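Long-range contacts in epimerase family protein SDR39U1 (Homo sapiens, PDB 4B4O), which binds NADPH and is a putative NADP-dependent oxidoreductase of the short-chain dehydrogenase/reductase family: residues Val109-Ser115 and Glu263-Val267; Ser157-Gly162 and Phe190-Ile195; Glu227-Phe232 and Leu284-Leu288. The protein carries 3 engineered substitutions. All coordinates share one frame; numbering follows the deposited sequence.

Contact 1 of 3, residues Val109-Ser115 and Glu263-Val267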
loop_
_atom_site.group_PDB
_atom_site.type_symbol
_atom_site.label_atom_id
_atom_site.label_comp_id
_atom_site.label_asym_id
_atom_site.label_seq_id
_atom_site.Cartn_x
_atom_site.Cartn_y
_atom_site.Cartn_z
ATOM N N VAL A 109 -6.106 -3.962 0.708
ATOM C CA VAL A 109 -7.513 -4.151 1.031
ATOM C C VAL A 109 -8.173 -5.171 0.111
ATOM O O VAL A 109 -9.314 -5.570 0.348
ATOM C CB VAL A 109 -8.314 -2.826 0.986
ATOM C CG1 VAL A 109 -7.847 -1.870 2.067
ATOM C CG2 VAL A 109 -8.262 -2.216 -0.396
ATOM N N ALA A 110 -7.472 -5.590 -0.935
ATOM C CA ALA A 110 -7.930 -6.689 -1.789
ATOM C C ALA A 110 -8.307 -7.949 -0.988
ATOM O O ALA A 110 -9.015 -8.817 -1.497
ATOM C CB ALA A 110 -6.852 -7.021 -2.800
ATOM N N TYR A 111 -7.817 -8.057 0.245
ATOM C CA TYR A 111 -8.211 -9.141 1.154
ATOM C C TYR A 111 -9.734 -9.231 1.327
ATOM O O TYR A 111 -10.279 -10.315 1.469
ATOM C CB TYR A 111 -7.548 -8.927 2.528
ATOM C CG TYR A 111 -7.734 -10.062 3.516
ATOM C CD1 TYR A 111 -6.898 -11.172 3.488
ATOM C CD2 TYR A 111 -8.717 -10.011 4.482
ATOM C CE1 TYR A 111 -7.052 -12.211 4.379
ATOM C CE2 TYR A 111 -8.892 -11.051 5.364
ATOM C CZ TYR A 111 -8.040 -12.148 5.313
ATOM O OH TYR A 111 -8.191 -13.187 6.205
ATOM N N TYR A 112 -10.399 -8.078 1.351
ATOM C CA TYR A 112 -11.837 -8.009 1.610
ATOM C C TYR A 112 -12.651 -8.102 0.311
ATOM O O TYR A 112 -12.347 -7.444 -0.679
ATOM C CB TYR A 112 -12.199 -6.727 2.371
ATOM C CG TYR A 112 -11.317 -6.464 3.567
ATOM C CD1 TYR A 112 -11.312 -7.312 4.660
ATOM C CD2 TYR A 112 -10.476 -5.359 3.595
ATOM C CE1 TYR A 112 -10.489 -7.070 5.744
ATOM C CE2 TYR A 112 -9.651 -5.100 4.684
ATOM C CZ TYR A 112 -9.661 -5.960 5.752
ATOM O OH TYR A 112 -8.856 -5.683 6.829
ATOM N N GLN A 113 -13.658 -8.958 0.336
ATOM C CA GLN A 113 -14.476 -9.242 -0.819
ATOM C C GLN A 113 -15.167 -7.958 -1.316
ATOM O O GLN A 113 -15.940 -7.344 -0.596
ATOM C CB GLN A 113 -15.487 -10.333 -0.432
ATOM C CG GLN A 113 -16.670 -10.594 -1.356
ATOM C CD GLN A 113 -16.324 -11.278 -2.673
ATOM O OE1 GLN A 113 -16.092 -12.525 -2.733
ATOM N NE2 GLN A 113 -16.364 -10.482 -3.765
ATOM N N PRO A 114 -14.887 -7.553 -2.561
ATOM C CA PRO A 114 -15.598 -6.404 -3.106
ATOM C C PRO A 114 -17.095 -6.628 -3.104
ATOM O O PRO A 114 -17.558 -7.738 -3.364
ATOM C CB PRO A 114 -15.081 -6.321 -4.537
ATOM C CG PRO A 114 -13.738 -6.952 -4.485
ATOM C CD PRO A 114 -13.914 -8.098 -3.529
ATOM N N SER A 115 -17.827 -5.555 -2.810
ATOM C CA SER A 115 -19.254 -5.611 -2.523
ATOM C C SER A 115 -19.817 -4.196 -2.493
ATOM O O SER A 115 -19.148 -3.261 -2.099
ATOM C CB SER A 115 -19.500 -6.279 -1.167
ATOM O OG SER A 115 -20.850 -6.127 -0.743
ATOM N N GLU A 263 -14.496 -2.372 -9.169
ATOM C CA GLU A 263 -15.195 -2.767 -7.959
ATOM C C GLU A 263 -14.467 -2.254 -6.735
ATOM O O GLU A 263 -13.389 -1.669 -6.840
ATOM C CB GLU A 263 -15.326 -4.290 -7.901
ATOM C CG GLU A 263 -15.924 -4.923 -9.150
ATOM C CD GLU A 263 -16.189 -6.406 -8.985
ATOM O OE1 GLU A 263 -16.806 -6.781 -7.973
ATOM O OE2 GLU A 263 -15.774 -7.192 -9.864
ATOM N N GLY A 264 -15.064 -2.469 -5.570
ATOM C CA GLY A 264 -14.534 -1.931 -4.330
ATOM C C GLY A 264 -15.089 -2.489 -3.035
ATOM O O GLY A 264 -16.113 -3.152 -3.007
ATOM N N GLN A 265 -14.359 -2.200 -1.961
ATOM C CA GLN A 265 -14.669 -2.661 -0.607
ATOM C C GLN A 265 -14.879 -1.431 0.256
ATOM O O GLN A 265 -14.049 -0.501 0.225
ATOM C CB GLN A 265 -13.472 -3.389 0.031
ATOM C CG GLN A 265 -12.737 -4.429 -0.791
ATOM C CD GLN A 265 -11.755 -3.879 -1.798
ATOM O OE1 GLN A 265 -11.573 -2.676 -1.926
ATOM N NE2 GLN A 265 -11.088 -4.790 -2.513
ATOM N N LYS A 266 -15.917 -1.429 1.079
ATOM C CA LYS A 266 -16.045 -0.388 2.096
ATOM C C LYS A 266 -15.223 -0.817 3.310
ATOM O O LYS A 266 -15.550 -1.798 3.978
ATOM C CB LYS A 266 -17.517 -0.179 2.436
ATOM C CG LYS A 266 -17.820 0.668 3.668
ATOM C CD LYS A 266 -17.253 2.085 3.622
ATOM C CE LYS A 266 -17.792 2.961 4.784
ATOM N NZ LYS A 266 -19.243 2.819 5.192
ATOM N N VAL A 267 -14.125 -0.121 3.578
ATOM C CA VAL A 267 -13.207 -0.544 4.620
ATOM C C VAL A 267 -13.132 0.526 5.707
ATOM O O VAL A 267 -12.767 1.664 5.436
ATOM C CB VAL A 267 -11.793 -0.869 4.064
ATOM C CG1 VAL A 267 -10.885 -1.351 5.186
ATOM C CG2 VAL A 267 -11.868 -1.951 2.983
HETATM O O HOH W 1 -18.034 -3.329 0.581
#

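Contact 2 of 3, residues Ser157-Gly162 and Phe190-Ile195. With NDP (NADPH dihydro-nicotinamide-adenine-dinucleotide phosphate), chain I.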
loop_
_atom_site.group_PDB
_atom_site.type_symbol
_atom_site.label_atom_id
_atom_site.label_comp_id
_atom_site.label_asym_id
_atom_site.label_seq_id
_atom_site.Cartn_x
_atom_site.Cartn_y
_atom_site.Cartn_z
ATOM N N SER A 157 -3.352 -1.730 2.911
ATOM C CA SER A 157 -3.510 -0.386 2.376
ATOM C C SER A 157 -4.565 -0.287 1.283
ATOM O O SER A 157 -4.727 -1.185 0.451
ATOM C CB SER A 157 -2.177 0.094 1.806
ATOM O OG SER A 157 -2.265 1.425 1.331
ATOM N N GLY A 158 -5.254 0.845 1.263
ATOM C CA GLY A 158 -6.069 1.230 0.115
ATOM C C GLY A 158 -5.195 1.918 -0.919
ATOM O O GLY A 158 -3.981 1.799 -0.878
ATOM N N VAL A 159 -5.822 2.593 -1.877
ATOM C CA VAL A 159 -5.117 3.259 -2.953
ATOM C C VAL A 159 -4.401 4.449 -2.357
ATOM O O VAL A 159 -5.019 5.286 -1.692
ATOM C CB VAL A 159 -6.089 3.765 -4.028
ATOM C CG1 VAL A 159 -5.338 4.001 -5.352
ATOM C CG2 VAL A 159 -7.199 2.725 -4.196
ATOM N N VAL A 160 -3.092 4.513 -2.596
ATOM C CA VAL A 160 -2.247 5.499 -1.960
ATOM C C VAL A 160 -2.152 6.686 -2.889
ATOM O O VAL A 160 -1.588 6.582 -3.970
ATOM C CB VAL A 160 -0.847 4.940 -1.685
ATOM C CG1 VAL A 160 -0.077 5.958 -0.870
ATOM C CG2 VAL A 160 -0.925 3.540 -1.058
ATOM N N LEU A 161 -2.748 7.809 -2.482
ATOM C CA LEU A 161 -2.807 8.989 -3.331
ATOM C C LEU A 161 -1.707 9.983 -2.926
ATOM O O LEU A 161 -1.595 10.344 -1.763
ATOM C CB LEU A 161 -4.193 9.637 -3.241
ATOM C CG LEU A 161 -5.420 8.717 -3.414
ATOM C CD1 LEU A 161 -6.748 9.457 -3.241
ATOM C CD2 LEU A 161 -5.380 7.985 -4.747
ATOM N N GLY A 162 -0.888 10.395 -3.881
ATOM C CA GLY A 162 0.172 11.331 -3.588
ATOM C C GLY A 162 0.850 11.886 -4.822
ATOM O O GLY A 162 0.744 11.310 -5.925
ATOM N N PHE A 190 -14.312 3.382 -3.022
ATOM C CA PHE A 190 -12.969 3.789 -3.352
ATOM C C PHE A 190 -12.167 3.907 -2.047
ATOM O O PHE A 190 -12.097 4.987 -1.462
ATOM C CB PHE A 190 -13.038 5.117 -4.094
ATOM C CG PHE A 190 -11.750 5.545 -4.709
ATOM C CD1 PHE A 190 -11.287 4.931 -5.864
ATOM C CD2 PHE A 190 -11.020 6.580 -4.165
ATOM C CE1 PHE A 190 -10.084 5.311 -6.435
ATOM C CE2 PHE A 190 -9.828 6.990 -4.737
ATOM C CZ PHE A 190 -9.359 6.360 -5.880
ATOM N N PRO A 191 -11.603 2.777 -1.558
ATOM C CA PRO A 191 -10.742 2.847 -0.368
ATOM C C PRO A 191 -9.432 3.529 -0.740
ATOM O O PRO A 191 -8.759 3.080 -1.673
ATOM C CB PRO A 191 -10.495 1.374 -0.006
ATOM C CG PRO A 191 -10.672 0.630 -1.270
ATOM C CD PRO A 191 -11.661 1.415 -2.107
ATOM N N TRP A 192 -9.094 4.596 -0.030
ATOM C CA TRP A 192 -7.936 5.385 -0.378
ATOM C C TRP A 192 -7.265 5.859 0.870
ATOM O O TRP A 192 -7.869 5.852 1.949
ATOM C CB TRP A 192 -8.380 6.573 -1.221
ATOM C CG TRP A 192 -9.240 7.520 -0.442
ATOM C CD1 TRP A 192 -10.602 7.490 -0.287
ATOM C CD2 TRP A 192 -8.784 8.650 0.372
ATOM N NE1 TRP A 192 -11.010 8.492 0.527
ATOM C CE2 TRP A 192 -9.973 9.224 0.960
ATOM C CE3 TRP A 192 -7.537 9.215 0.659
ATOM C CZ2 TRP A 192 -9.920 10.309 1.801
ATOM C CZ3 TRP A 192 -7.488 10.309 1.510
ATOM C CH2 TRP A 192 -8.663 10.849 2.064
ATOM N N ILE A 193 -6.022 6.305 0.735
ATOM C CA ILE A 193 -5.298 6.970 1.816
ATOM C C ILE A 193 -4.283 7.932 1.207
ATOM O O ILE A 193 -3.720 7.666 0.141
ATOM C CB ILE A 193 -4.572 5.957 2.730
ATOM C CG1 ILE A 193 -4.040 6.638 3.993
ATOM C CG2 ILE A 193 -3.426 5.229 2.001
ATOM C CD1 ILE A 193 -3.584 5.647 5.050
ATOM N N HIS A 194 -4.078 9.068 1.860
ATOM C CA HIS A 194 -3.051 9.995 1.440
ATOM C C HIS A 194 -1.716 9.406 1.807
ATOM O O HIS A 194 -1.558 8.821 2.873
ATOM C CB HIS A 194 -3.239 11.345 2.090
ATOM C CG HIS A 194 -2.339 12.413 1.528
ATOM N ND1 HIS A 194 -1.054 12.550 1.905
ATOM C CD2 HIS A 194 -2.571 13.393 0.570
ATOM C CE1 HIS A 194 -0.505 13.580 1.245
ATOM N NE2 HIS A 194 -1.431 14.091 0.426
ATOM N N ILE A 195 -0.748 9.541 0.910
ATOM C CA ILE A 195 0.563 8.958 1.134
ATOM C C ILE A 195 1.151 9.385 2.467
ATOM O O ILE A 195 1.822 8.605 3.111
ATOM C CB ILE A 195 1.582 9.295 0.014
ATOM C CG1 ILE A 195 2.892 8.529 0.291
ATOM C CG2 ILE A 195 1.827 10.814 -0.059
ATOM C CD1 ILE A 195 3.500 7.810 -0.862
HETATM P PA NDP I . 6.526 0.739 -5.927
HETATM O O1A NDP I . 6.357 -0.089 -7.224
HETATM O O2A NDP I . 6.759 2.263 -6.000
HETATM O O5B NDP I . 7.806 0.249 -5.043
HETATM C C5B NDP I . 8.132 -1.135 -5.116
HETATM C C4B NDP I . 9.603 -1.287 -4.819
HETATM O O4B NDP I . 9.857 -2.683 -4.681
HETATM C C3B NDP I . 10.472 -0.745 -5.959
HETATM O O3B NDP I . 11.085 0.541 -5.656
HETATM C C2B NDP I . 11.547 -1.806 -6.141
HETATM O O2B NDP I . 12.732 -1.491 -5.425
HETATM C C1B NDP I . 10.973 -3.026 -5.488
HETATM N N9A NDP I . 10.519 -3.895 -6.577
HETATM C C8A NDP I . 9.814 -3.621 -7.722
HETATM N N7A NDP I . 9.687 -4.798 -8.469
HETATM C C5A NDP I . 10.321 -5.786 -7.783
HETATM C C6A NDP I . 10.577 -7.221 -7.941
HETATM N N6A NDP I . 10.103 -7.910 -9.000
HETATM N N1A NDP I . 11.289 -7.862 -6.990
HETATM C C2A NDP I . 11.773 -7.173 -5.917
HETATM N N3A NDP I . 11.558 -5.862 -5.683
HETATM C C4A NDP I . 10.855 -5.175 -6.553
HETATM O O3 NDP I . 5.195 0.329 -5.102
HETATM P PN NDP I . 4.536 1.243 -3.949
HETATM O O1N NDP I . 5.641 2.016 -3.246
HETATM O O2N NDP I . 3.397 2.028 -4.526
HETATM O O5D NDP I . 3.893 0.105 -2.946
HETATM C C5D NDP I . 4.861 -0.739 -2.281
HETATM C C4D NDP I . 4.234 -2.015 -1.759
HETATM O O4D NDP I . 2.972 -1.624 -1.230
HETATM C C3D NDP I . 3.929 -3.076 -2.835
HETATM O O3D NDP I . 4.198 -4.419 -2.319
HETATM C C2D NDP I . 2.451 -2.850 -3.171
HETATM O O2D NDP I . 1.650 -3.996 -3.484
HETATM C C1D NDP I . 1.912 -2.350 -1.857
HETATM N N1N NDP I . 0.697 -1.526 -1.994
HETATM C C2N NDP I . 0.688 -0.410 -2.735
HETATM C C3N NDP I . -0.453 0.351 -2.854
HETATM C C7N NDP I . -0.406 1.586 -3.676
HETATM O O7N NDP I . 0.699 2.049 -3.951
HETATM N N7N NDP I . -1.524 2.172 -4.095
HETATM C C4N NDP I . -1.702 -0.006 -2.123
HETATM C C5N NDP I . -1.580 -1.227 -1.336
HETATM C C6N NDP I . -0.388 -1.927 -1.302
HETATM P P2B NDP I . 14.202 -1.737 -6.147
HETATM O O1X NDP I . 14.460 -3.227 -6.076
HETATM O O2X NDP I . 14.094 -1.213 -7.610
HETATM O O3X NDP I . 15.033 -0.901 -5.142
#

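Contact 3 of 3, residues Glu227-Phe232 and Leu284-Leu288. Engineered in segment 227-232: Phe232 (natural residue Leu).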
loop_
_atom_site.group_PDB
_atom_site.type_symbol
_atom_site.label_atom_id
_atom_site.label_comp_id
_atom_site.label_asym_id
_atom_site.label_seq_id
_atom_site.Cartn_x
_atom_site.Cartn_y
_atom_site.Cartn_z
ATOM N N GLU A 227 -17.537 9.829 -6.565
ATOM C CA GLU A 227 -17.190 10.964 -5.668
ATOM C C GLU A 227 -15.705 11.361 -5.789
ATOM O O GLU A 227 -15.373 12.537 -5.808
ATOM C CB GLU A 227 -17.584 10.672 -4.199
ATOM C CG GLU A 227 -17.137 11.735 -3.168
ATOM C CD GLU A 227 -17.288 11.277 -1.699
ATOM O OE1 GLU A 227 -18.189 10.410 -1.456
ATOM O OE2 GLU A 227 -16.518 11.743 -0.798
ATOM N N PHE A 228 -14.831 10.375 -5.926
ATOM C CA PHE A 228 -13.423 10.649 -6.204
ATOM C C PHE A 228 -13.190 11.478 -7.485
ATOM O O PHE A 228 -12.438 12.449 -7.479
ATOM C CB PHE A 228 -12.612 9.334 -6.304
ATOM C CG PHE A 228 -11.255 9.519 -6.900
ATOM C CD1 PHE A 228 -10.240 10.067 -6.144
ATOM C CD2 PHE A 228 -11.017 9.225 -8.226
ATOM C CE1 PHE A 228 -8.997 10.288 -6.686
ATOM C CE2 PHE A 228 -9.773 9.456 -8.790
ATOM C CZ PHE A 228 -8.757 9.984 -8.016
ATOM N N ALA A 229 -13.795 11.062 -8.585
ATOM C CA ALA A 229 -13.597 11.749 -9.852
ATOM C C ALA A 229 -14.071 13.191 -9.752
ATOM O O ALA A 229 -13.394 14.119 -10.203
ATOM C CB ALA A 229 -14.305 11.007 -10.992
ATOM N N GLN A 230 -15.245 13.366 -9.166
ATOM C CA GLN A 230 -15.858 14.678 -9.034
ATOM C C GLN A 230 -15.012 15.615 -8.155
ATOM O O GLN A 230 -14.721 16.739 -8.552
ATOM C CB GLN A 230 -17.274 14.503 -8.489
ATOM C CG GLN A 230 -18.047 15.781 -8.245
ATOM C CD GLN A 230 -19.385 15.497 -7.486
ATOM O OE1 GLN A 230 -20.240 14.704 -7.933
ATOM N NE2 GLN A 230 -19.550 16.144 -6.305
ATOM N N THR A 231 -14.572 15.114 -7.002
ATOM C CA THR A 231 -13.743 15.884 -6.053
ATOM C C THR A 231 -12.379 16.227 -6.622
ATOM O O THR A 231 -11.835 17.281 -6.393
ATOM C CB THR A 231 -13.511 15.086 -4.746
ATOM O OG1 THR A 231 -14.770 14.699 -4.195
ATOM C CG2 THR A 231 -12.760 15.918 -3.689
ATOM N N PHE A 232 -11.837 15.308 -7.408
ATOM C CA PHE A 232 -10.547 15.521 -8.036
ATOM C C PHE A 232 -10.644 16.592 -9.131
ATOM O O PHE A 232 -9.798 17.482 -9.202
ATOM C CB PHE A 232 -10.043 14.194 -8.603
ATOM C CG PHE A 232 -8.606 14.195 -9.016
ATOM C CD1 PHE A 232 -7.705 15.116 -8.513
ATOM C CD2 PHE A 232 -8.139 13.211 -9.887
ATOM C CE1 PHE A 232 -6.368 15.076 -8.898
ATOM C CE2 PHE A 232 -6.806 13.152 -10.255
ATOM C CZ PHE A 232 -5.922 14.088 -9.767
ATOM N N LEU A 284 -11.458 13.424 1.862
ATOM C CA LEU A 284 -10.915 13.286 0.505
ATOM C C LEU A 284 -10.585 14.608 -0.161
ATOM O O LEU A 284 -9.577 14.735 -0.854
ATOM C CB LEU A 284 -11.882 12.482 -0.383
ATOM C CG LEU A 284 -11.401 12.103 -1.790
ATOM C CD1 LEU A 284 -10.077 11.337 -1.800
ATOM C CD2 LEU A 284 -12.531 11.288 -2.403
ATOM N N GLY A 285 -11.466 15.581 0.006
ATOM C CA GLY A 285 -11.241 16.919 -0.518
ATOM C C GLY A 285 -9.929 17.495 -0.047
ATOM O O GLY A 285 -9.173 18.025 -0.829
ATOM N N ALA A 286 -9.667 17.424 1.249
ATOM C CA ALA A 286 -8.430 17.981 1.792
ATOM C C ALA A 286 -7.218 17.264 1.207
ATOM O O ALA A 286 -6.210 17.902 0.933
ATOM C CB ALA A 286 -8.425 17.903 3.309
ATOM N N ALA A 287 -7.330 15.946 1.029
ATOM C CA ALA A 287 -6.249 15.147 0.481
ATOM C C ALA A 287 -5.934 15.552 -0.955
ATOM O O ALA A 287 -4.772 15.797 -1.292
ATOM C CB ALA A 287 -6.579 13.671 0.565
ATOM N N LEU A 288 -6.960 15.638 -1.796
ATOM C CA LEU A 288 -6.757 15.963 -3.215
ATOM C C LEU A 288 -6.327 17.409 -3.420
ATOM O O LEU A 288 -5.575 17.714 -4.332
ATOM C CB LEU A 288 -7.995 15.608 -4.042
ATOM C CG LEU A 288 -8.303 14.092 -4.049
ATOM C CD1 LEU A 288 -9.507 13.788 -4.936
ATOM C CD2 LEU A 288 -7.135 13.246 -4.501
#

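Contact 1 of 3, residues Val109-Ser115 and Glu263-Val267
Gln265 reaches between Val109 and Tyr112 and lies side by side with Pro114, the two side chains pointing the same way. Its CG stands anti to the carbonyl carbon (chi1 -46°) and the chain bends at chi2 (79°), which turns the amide in toward the 3-10 turn 109-111 and the residue after it. Gln265 NE2 gives a weak hydrogen bond of 3.5 Å to Tyr112 O, while OE1 faces the methyl Val109 CG2 at 3.7 Å. Pro114 CG packs on the same amide, 3.9 Å from Gln265 NE2. Two residues on, the Val267 and Tyr112 side chains cross at about a right angle, CG2 of Val267 3.7 Å from Tyr112 CD2 and also touching Val109 CG1. The Tyr112 hydroxyl is hydrogen-bonded outside the pair, to Asn216 OD1 and Arg156 NH1. The firm bond is made by backbone: Ser115 N to Gly264 O, 3.0 Å and nearly straight at 165°. A water extends the pairing by giving a hydrogen bond to Ser115 O and accepting one from Lys266 N. The chemistry is thus mixed, a main-chain bond and a water at one end, valine and tyrosine carbons at the other, with a loosely bonded amide between; it ties the loop after strand 102-108 to the loop after helix 255-262.

Contact 2 of 3, residues Ser157-Gly162 and Phe190-Ile195
Val159 and Trp192, Val160 and Ile193, and Leu161 and His194 pair as neighbours in parallel strands, joined by a ladder of four main-chain hydrogen bonds. Val159 N binds Pro191 O, Val159 O takes Ile193 N, Leu161 N binds Ile193 O at 2.8 Å and 170°, and Leu161 O receives Ile195 N at 2.9 Å. Leu161 O also lies over one face of the His194 ring. On the side of Val159, Leu161 and Trp192, the Leu161 side chain crosses that of Trp192 at about a right angle, its CD1 3.9 Å from Trp192 CB and at the edge of the Phe190 ring, 4.2 Å from Phe190 CE2. On the other side Val160 CG1, anti to its backbone nitrogen (chi1 -173°), packs on Ile195 CB at 3.8 Å. The second methyl, Val160 CG2, is thereby turned to the cofactor, 3.3 Å from the carboxamide carbon C7N of NADPH. Gly158 O approaches C4N of the nicotinamide at 3.2 Å, and Ser157 CB lies 3.5 Å from C5N.

Further out, Trp192 NE1 is hydrogen-bonded to Ser221 OG. His194 is the N-cap of helix 195-207, its ND1 hydrogen-bonded to Gly196 N and its NE2 hydrogen-bonded to Glu290 OE1, which fixes the ring at both nitrogens. Phe11 of helix 11-22 and Leu198 of helix 195-207 cover the Val160 side.

Strand 151-161, helix 166-176 and strand 192-194 form a beta-alpha-beta unit of the Rossmann-type parallel sheet, whose strand 151-161 here lines the nicotinamide end of the NADP site, with Val160 among its binding residues.

Contact 3 of 3, residues Glu227-Phe232 and Leu284-Leu288
Leu288 CG lies anti to its carbonyl carbon (chi1 -64°), and Phe228 CG is anti to the backbone nitrogen (chi1 166°); together these torsions bring Leu288 CD1 to 3.9 Å from Phe228 CE1. The two side chains cross at about a right angle. The same methyl rests on the neighbouring turn of helix 225-236, 3.7 Å from Phe232 CB; Phe232 is an engineered residue, leucine in the natural protein. One turn earlier, Leu284 CD2 comes to 4.0 Å from Phe228 CA. Thr231 presents its methyl to the partner helix, CG2 sitting 3.7 Å from Gly285 CA. Its hydroxyl turns back to its own helix and donates to Glu227 O at 2.8 Å, from above the carbonyl plane, while Thr231 N reaches that oxygen from the opposite face. A serine here would lack the methyl, which would probably leave Gly285 CA without its partner and open a gap between the helices. Outside the pair, Phe228 and Phe232 also pack on Met168 of helix 166-176. The axes of segments 227-232 and 284-288 pass 9.8 Å apart at -49°, an apolar helix-helix packing in which helix 284-293 meets strands of the Rossmann-type sheet through Leu161 and Trp192, and helix 225-236 through its own Leu284 and Leu288.

Contact 2 is the middle member, touching both others, whereas contacts 1 and 3 stay about 10 Å apart at their nearest atoms. Toward contact 1, Val109 N lies 3.1 Å from Ser157 O, a probable hydrogen bond from the turn after strand 102-108 to strand 151-161, and Pro191 CG packs on Gln265 OE1 at 3.5 Å. Toward contact 3, Phe190 stacks on Phe228, and Trp192 CZ2 comes to 3.4 Å from Leu284 CA. NADPH touches contact 2 directly. The side chain of Val109 in contact 1 is about 7 Å from the bound NADPH. The side chain of Phe228 in contact 3 is about 11 Å from the bound NADPH. Contacts 1 and 3 each join a C-terminal segment, 263-267 or 284-288, to earlier parts of the chain.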